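Local coordinates for rhodanese domain-containing protein (Thermoplasma volcanium GSS1, PDB 3GK5), which is of unknown function but, as a rhodanese-like domain from the C-terminal half of a longer protein, may handle sulfur transfer as rhodaneses do, at residues Ile6-Leu11 with Glu95-Val100; Val60-Ala63 with Arg67-Ala70; Glu73-Ser76 with Asn81-Asp84. One frame throughout, in Å; residues are numbered along the deposited sequence.

Contact 1 of 3, residues Ile6-Leu11 with Glu95-Val100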
loop_
_atom_site.group_PDB
_atom_site.type_symbol
_atom_site.label_atom_id
_atom_site.label_comp_id
_atom_site.label_asym_id
_atom_site.label_seq_id
_atom_site.Cartn_x
_atom_site.Cartn_y
_atom_site.Cartn_z
ATOM N N ILE A 6 -0.980 5.050 8.769
ATOM C CA ILE A 6 0.133 4.396 9.461
ATOM C C ILE A 6 1.518 4.892 9.046
ATOM O O ILE A 6 1.847 4.972 7.868
ATOM C CB ILE A 6 0.090 2.850 9.267
ATOM C CG1 ILE A 6 1.313 2.201 9.907
ATOM C CG2 ILE A 6 0.053 2.501 7.800
ATOM C CD1 ILE A 6 1.356 0.700 9.736
ATOM N N ASN A 7 2.326 5.208 10.050
ATOM C CA ASN A 7 3.682 5.692 9.859
ATOM C C ASN A 7 4.545 4.609 9.204
ATOM O O ASN A 7 4.223 3.425 9.277
ATOM C CB ASN A 7 4.272 6.054 11.221
ATOM C CG ASN A 7 5.548 6.841 11.111
ATOM O OD1 ASN A 7 6.370 6.840 12.029
ATOM N ND2 ASN A 7 5.719 7.539 9.991
ATOM N N ALA A 8 5.646 5.015 8.575
ATOM C CA ALA A 8 6.550 4.063 7.930
ATOM C C ALA A 8 7.179 3.146 8.974
ATOM O O ALA A 8 7.183 1.927 8.827
ATOM C CB ALA A 8 7.638 4.804 7.174
ATOM N N ALA A 9 7.714 3.748 10.028
ATOM C CA ALA A 9 8.347 2.992 11.093
ATOM C C ALA A 9 7.365 1.987 11.665
ATOM O O ALA A 9 7.734 0.850 11.970
ATOM C CB ALA A 9 8.843 3.932 12.188
ATOM N N ASP A 10 6.114 2.411 11.808
ATOM C CA ASP A 10 5.064 1.544 12.336
ATOM C C ASP A 10 4.880 0.336 11.430
ATOM O O ASP A 10 4.914 -0.808 11.888
ATOM C CB ASP A 10 3.741 2.310 12.428
ATOM C CG ASP A 10 3.715 3.307 13.568
ATOM O OD1 ASP A 10 2.949 4.295 13.466
ATOM O OD2 ASP A 10 4.443 3.098 14.568
ATOM N N LEU A 11 4.678 0.598 10.140
ATOM C CA LEU A 11 4.490 -0.476 9.173
ATOM C C LEU A 11 5.631 -1.485 9.217
ATOM O O LEU A 11 5.394 -2.683 9.324
ATOM C CB LEU A 11 4.361 0.085 7.750
ATOM C CG LEU A 11 4.261 -0.933 6.601
ATOM C CD1 LEU A 11 3.209 -1.987 6.902
ATOM C CD2 LEU A 11 3.911 -0.202 5.315
ATOM N N GLU A 95 13.548 7.106 4.757
ATOM C CA GLU A 95 13.839 6.681 6.118
ATOM C C GLU A 95 14.769 5.480 6.162
ATOM O O GLU A 95 15.067 4.954 7.234
ATOM C CB GLU A 95 12.550 6.354 6.867
ATOM C CG GLU A 95 12.183 7.374 7.926
ATOM C CD GLU A 95 11.359 8.516 7.387
ATOM O OE1 GLU A 95 11.251 9.548 8.081
ATOM O OE2 GLU A 95 10.803 8.389 6.278
ATOM N N GLY A 96 15.226 5.043 4.993
ATOM C CA GLY A 96 16.136 3.914 4.937
ATOM C C GLY A 96 15.495 2.571 5.227
ATOM O O GLY A 96 15.922 1.846 6.118
ATOM N N TYR A 97 14.457 2.228 4.481
ATOM C CA TYR A 97 13.810 0.952 4.696
ATOM C C TYR A 97 14.008 0.029 3.505
ATOM O O TYR A 97 14.077 0.469 2.360
ATOM C CB TYR A 97 12.338 1.160 5.015
ATOM C CG TYR A 97 12.105 1.633 6.436
ATOM C CD1 TYR A 97 11.403 2.810 6.694
ATOM C CD2 TYR A 97 12.553 0.883 7.521
ATOM C CE1 TYR A 97 11.145 3.223 8.000
ATOM C CE2 TYR A 97 12.301 1.285 8.830
ATOM C CZ TYR A 97 11.594 2.450 9.061
ATOM O OH TYR A 97 11.300 2.814 10.353
ATOM N N PRO A 98 14.108 -1.276 3.769
ATOM C CA PRO A 98 14.314 -2.293 2.738
ATOM C C PRO A 98 13.295 -2.297 1.602
ATOM O O PRO A 98 12.075 -2.305 1.815
ATOM C CB PRO A 98 14.308 -3.591 3.536
ATOM C CG PRO A 98 13.360 -3.290 4.647
ATOM C CD PRO A 98 13.786 -1.903 5.061
ATOM N N VAL A 99 13.824 -2.295 0.386
ATOM C CA VAL A 99 13.005 -2.312 -0.809
ATOM C C VAL A 99 13.586 -3.354 -1.769
ATOM O O VAL A 99 14.793 -3.593 -1.783
ATOM C CB VAL A 99 12.953 -0.889 -1.446
ATOM C CG1 VAL A 99 14.128 -0.667 -2.389
ATOM C CG2 VAL A 99 11.629 -0.688 -2.134
ATOM N N VAL A 100 12.714 -3.979 -2.552
ATOM C CA VAL A 100 13.110 -5.017 -3.501
ATOM C C VAL A 100 13.103 -4.569 -4.964
ATOM O O VAL A 100 12.230 -3.814 -5.387
ATOM C CB VAL A 100 12.186 -6.240 -3.386
ATOM C CG1 VAL A 100 12.545 -7.262 -4.445
ATOM C CG2 VAL A 100 12.298 -6.850 -2.000
#
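Tyr97 reaches the start of helix 8-13 with its ring carbon CE1 near Ala8 and its hydroxyl near Ala9. The first torsion (chi1 -77°) sets CG opposite the carbonyl carbon and beside the backbone N, which swings the ring out of the tail toward the helix. There it meets the two alanines obliquely: Tyr97 CE1 lies 3.9 Å from Ala8 CB, and Tyr97 CZ is 4.4 Å from Ala9 CB. The hydroxyl comes closer, with Tyr97 OH 3.3 Å from Ala9 CB. Tyr97 OH is modelled still nearer to Ala9 CA, at 3.0 Å, a contact too short to be trusted in detail. Glu95 O sits above one face of the ring, offset toward the rim, and Pro98 CD meets an edge in the ring plane. A Schellman motif at Gly96, just before the tyrosine, turns the chain out of helix 88-94. Tyr12 and Trp92 also meet the ring, making a small aromatic group between the two helices. An alanine in place of Tyr97 would probably strip Ala8 and Ala9 of their cover from the C-terminal tail and leave Tyr12 and Trp92 without their shared neighbour. With no polar bond joining the segments, cohesion here rests on van der Waals contact of the ring and its hydroxyl oxygen with two small alanines.

Contact 2 of 3, residues Val60-Ala63 with Arg67-Ala70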
loop_
_atom_site.group_PDB
_atom_site.type_symbol
_atom_site.label_atom_id
_atom_site.label_comp_id
_atom_site.label_asym_id
_atom_site.label_seq_id
_atom_site.Cartn_x
_atom_site.Cartn_y
_atom_site.Cartn_z
ATOM N N VAL A 60 -2.028 0.357 2.365
ATOM C CA VAL A 60 -2.023 0.911 1.014
ATOM C C VAL A 60 -0.930 1.932 0.838
ATOM O O VAL A 60 -0.899 2.960 1.514
ATOM C CB VAL A 60 -3.357 1.583 0.669
ATOM C CG1 VAL A 60 -3.440 1.805 -0.827
ATOM C CG2 VAL A 60 -4.500 0.742 1.161
ATOM N N ILE A 61 -0.032 1.647 -0.090
ATOM C CA ILE A 61 1.073 2.537 -0.317
ATOM C C ILE A 61 1.021 3.181 -1.677
ATOM O O ILE A 61 0.488 2.633 -2.635
ATOM C CB ILE A 61 2.397 1.805 -0.155
ATOM C CG1 ILE A 61 3.533 2.824 0.010
ATOM C CG2 ILE A 61 2.619 0.902 -1.343
ATOM C CD1 ILE A 61 4.656 2.341 0.938
ATOM N N CYS A 62 1.609 4.356 -1.752
ATOM C CA CYS A 62 1.619 5.121 -2.975
ATOM C C CYS A 62 3.022 5.702 -3.190
ATOM O O CYS A 62 3.926 5.425 -2.410
ATOM C CB CYS A 62 0.579 6.214 -2.812
ATOM S SG CYS A 62 0.447 7.259 -4.163
ATOM N N ALA A 63 3.227 6.494 -4.232
ATOM C CA ALA A 63 4.556 7.073 -4.427
ATOM C C ALA A 63 4.775 8.128 -3.353
ATOM O O ALA A 63 5.832 8.173 -2.721
ATOM C CB ALA A 63 4.693 7.704 -5.822
ATOM N N ARG A 67 -2.430 9.050 -4.110
ATOM C CA ARG A 67 -3.260 8.006 -4.709
ATOM C C ARG A 67 -3.706 6.970 -3.678
ATOM O O ARG A 67 -4.805 6.421 -3.766
ATOM C CB ARG A 67 -2.494 7.323 -5.848
ATOM C CG ARG A 67 -2.195 8.254 -7.027
ATOM C CD ARG A 67 -1.269 7.607 -8.046
ATOM N NE ARG A 67 0.086 7.466 -7.513
ATOM C CZ ARG A 67 1.087 6.845 -8.134
ATOM N NH1 ARG A 67 2.280 6.782 -7.554
ATOM N NH2 ARG A 67 0.898 6.276 -9.323
ATOM N N SER A 68 -2.849 6.701 -2.701
ATOM C CA SER A 68 -3.183 5.749 -1.660
ATOM C C SER A 68 -4.375 6.273 -0.855
ATOM O O SER A 68 -5.299 5.523 -0.545
ATOM C CB SER A 68 -1.982 5.541 -0.737
ATOM O OG SER A 68 -1.525 6.783 -0.248
ATOM N N ALA A 69 -4.359 7.565 -0.536
ATOM C CA ALA A 69 -5.436 8.180 0.238
ATOM C C ALA A 69 -6.791 7.943 -0.398
ATOM O O ALA A 69 -7.753 7.587 0.287
ATOM C CB ALA A 69 -5.195 9.674 0.381
ATOM N N ALA A 70 -6.862 8.139 -1.710
ATOM C CA ALA A 70 -8.113 7.953 -2.433
ATOM C C ALA A 70 -8.556 6.488 -2.452
ATOM O O ALA A 70 -9.752 6.191 -2.433
ATOM C CB ALA A 70 -7.975 8.483 -3.841
HETATM O O HOH W 1 1.069 5.906 0.379
#
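Cys62 holds SG opposite its own backbone N (chi1 179°), aimed at the first turn of the helix, while Arg67 starts with CG beside its N and then bends at chi3 (-70°), curling its chain around that sulfur. Two weak hydrogen bonds result: Arg67 N and Arg67 NE each lie 3.4 Å from Cys62 SG, so one residue approaches the sulfur with a backbone and a side-chain N-H, both weakly bonded. The guanidinium stands obliquely to SG, and its edge meets Ala63, with Arg67 NH1 modelled 3.1 Å from Ala63 CB, a very close approach, doubtful in detail. Its other terminal nitrogen, NH2, is tied to Glu28 by a salt bridge that helps fix the rotation of the group. Strand 58-61, the turn and helix 66-76 form the first half of a beta-alpha-beta unit, and the cysteine-to-arginine loop between them has the form of the rhodanese active-site loop; Cys62 occupies the place of the persulfide-forming cysteine of active relatives, consistent with a similar role here. The next residue, Ser68, packs its CB 3.4 Å from Cys62 CB, a tight fit, and 4.0 Å from Val60 CG1. Its hydroxyl is held by Asp84 and takes a hydrogen bond from a water, 2.8 Å from Ser68 OG. That water also accepts a weak bond from Cys62 N, 2.7 Å away, linking loop to helix through the solvent molecule.

Contact 3 of 3, residues Glu73-Ser76 with Asn81-Asp84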
loop_
_atom_site.group_PDB
_atom_site.type_symbol
_atom_site.label_atom_id
_atom_site.label_comp_id
_atom_site.label_asym_id
_atom_site.label_seq_id
_atom_site.Cartn_x
_atom_site.Cartn_y
_atom_site.Cartn_z
ATOM N N GLU A 73 -10.203 5.511 1.134
ATOM C CA GLU A 73 -11.574 5.983 1.315
ATOM C C GLU A 73 -12.550 5.086 0.560
ATOM O O GLU A 73 -13.699 4.928 0.957
ATOM C CB GLU A 73 -11.702 7.425 0.808
ATOM C CG GLU A 73 -11.899 8.478 1.897
ATOM C CD GLU A 73 -13.286 8.421 2.515
ATOM O OE1 GLU A 73 -13.578 7.463 3.258
ATOM O OE2 GLU A 73 -14.098 9.330 2.249
ATOM N N PHE A 74 -12.074 4.502 -0.532
ATOM C CA PHE A 74 -12.887 3.626 -1.355
ATOM C C PHE A 74 -13.050 2.246 -0.722
ATOM O O PHE A 74 -14.166 1.762 -0.549
ATOM C CB PHE A 74 -12.242 3.501 -2.738
ATOM C CG PHE A 74 -12.978 2.586 -3.678
ATOM C CD1 PHE A 74 -14.267 2.889 -4.106
ATOM C CD2 PHE A 74 -12.374 1.416 -4.141
ATOM C CE1 PHE A 74 -14.947 2.038 -4.982
ATOM C CE2 PHE A 74 -13.039 0.563 -5.012
ATOM C CZ PHE A 74 -14.332 0.872 -5.436
ATOM N N LEU A 75 -11.941 1.615 -0.364
ATOM C CA LEU A 75 -11.996 0.278 0.216
ATOM C C LEU A 75 -12.478 0.263 1.665
ATOM O O LEU A 75 -12.885 -0.781 2.173
ATOM C CB LEU A 75 -10.618 -0.381 0.134
ATOM C CG LEU A 75 -9.941 -0.383 -1.235
ATOM C CD1 LEU A 75 -8.516 -0.876 -1.074
ATOM C CD2 LEU A 75 -10.714 -1.257 -2.214
ATOM N N SER A 76 -12.425 1.413 2.332
ATOM C CA SER A 76 -12.851 1.496 3.722
ATOM C C SER A 76 -14.363 1.379 3.832
ATOM O O SER A 76 -14.884 0.808 4.788
ATOM C CB SER A 76 -12.403 2.820 4.349
ATOM O OG SER A 76 -13.198 3.892 3.877
ATOM N N ASN A 81 -10.385 -3.988 5.933
ATOM C CA ASN A 81 -9.475 -3.534 6.962
ATOM C C ASN A 81 -8.182 -3.067 6.284
ATOM O O ASN A 81 -7.233 -3.844 6.139
ATOM C CB ASN A 81 -9.209 -4.685 7.926
ATOM C CG ASN A 81 -8.308 -4.293 9.058
ATOM O OD1 ASN A 81 -8.203 -3.115 9.398
ATOM N ND2 ASN A 81 -7.659 -5.280 9.667
ATOM N N ILE A 82 -8.171 -1.805 5.848
ATOM C CA ILE A 82 -7.008 -1.216 5.185
ATOM C C ILE A 82 -6.609 0.094 5.843
ATOM O O ILE A 82 -7.429 0.760 6.467
ATOM C CB ILE A 82 -7.257 -0.926 3.673
ATOM C CG1 ILE A 82 -7.939 0.433 3.490
ATOM C CG2 ILE A 82 -8.102 -2.034 3.053
ATOM C CD1 ILE A 82 -9.333 0.530 4.064
ATOM N N VAL A 83 -5.340 0.459 5.692
ATOM C CA VAL A 83 -4.806 1.689 6.259
ATOM C C VAL A 83 -3.967 2.394 5.199
ATOM O O VAL A 83 -3.469 1.750 4.283
ATOM C CB VAL A 83 -3.912 1.378 7.457
ATOM C CG1 VAL A 83 -4.732 0.733 8.568
ATOM C CG2 VAL A 83 -2.796 0.450 7.015
ATOM N N ASP A 84 -3.810 3.709 5.323
ATOM C CA ASP A 84 -3.021 4.489 4.365
ATOM C C ASP A 84 -1.603 4.671 4.911
ATOM O O ASP A 84 -1.424 4.908 6.105
ATOM C CB ASP A 84 -3.693 5.858 4.134
ATOM C CG ASP A 84 -2.982 6.705 3.091
ATOM O OD1 ASP A 84 -2.596 6.156 2.035
ATOM O OD2 ASP A 84 -2.823 7.932 3.311
#
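Ile82 points its side chain from the strand at the last turn of helix 66-76, where Leu75 and Ser76 receive it. From CB, which heads toward the helix, the chain forks. The short branch, CG2, stands beside the backbone N and lies 4.2 Å from Leu75 CB, an ordinary apolar contact. The long branch starts with CG1 placed between the backbone N and the carbonyl carbon (chi1 85°), and CG1 carries the terminal methyl on to the helix backbone. That methyl does most of the touching: Ile82 CD1 is 3.7 Å from Ser76 N, 3.8 Å from Ser76 CB, and 4.0 Å from the carbonyl carbon C of Leu75. It therefore lies against the peptide link between the two helix residues, and Ser76 offers it the methylene while OG stands farther off. Leu75 also directs its CB toward the strand, so Leu75 and Ser76 each offer a CB, and the peptide between them, to one buried isoleucine. Around it, Tyr58 and Val60 of the neighbouring strand and Val72 one turn earlier in the helix complete the apolar cluster. The contact lies at the far end of the beta-alpha-beta crossover, where the chain leaves helix 66-76 and turns back into strand 82-85. Here the strand's branched side chain packs on helix backbone and aliphatic carbon, with no hydrogen bond or charge between the segments; apolar burial and fit bring the returning strand under the helix.

Contacts 2 and 3 are buried and share helix 66-76, holding its start and end to the neighbouring strands 58-61 and 82-85. Val60 N and Val83 O, 2.8 Å apart, probably bond those strands, and Asp84 on contact 3's strand reaches the serine of contact 2. Contact 1 lies farther out and is partly buried: its residues 95-100 belong to the tail after the last helix. It still touches contact 3, through the probable hydrogen bond from Ile6 N to Asp84 O at 2.7 Å, which joins edge strand 5-6 to the sheet. Chemistry follows place: polar and charged at the loop of contact 2, aliphatic at contact 3, aromatic at the periphery.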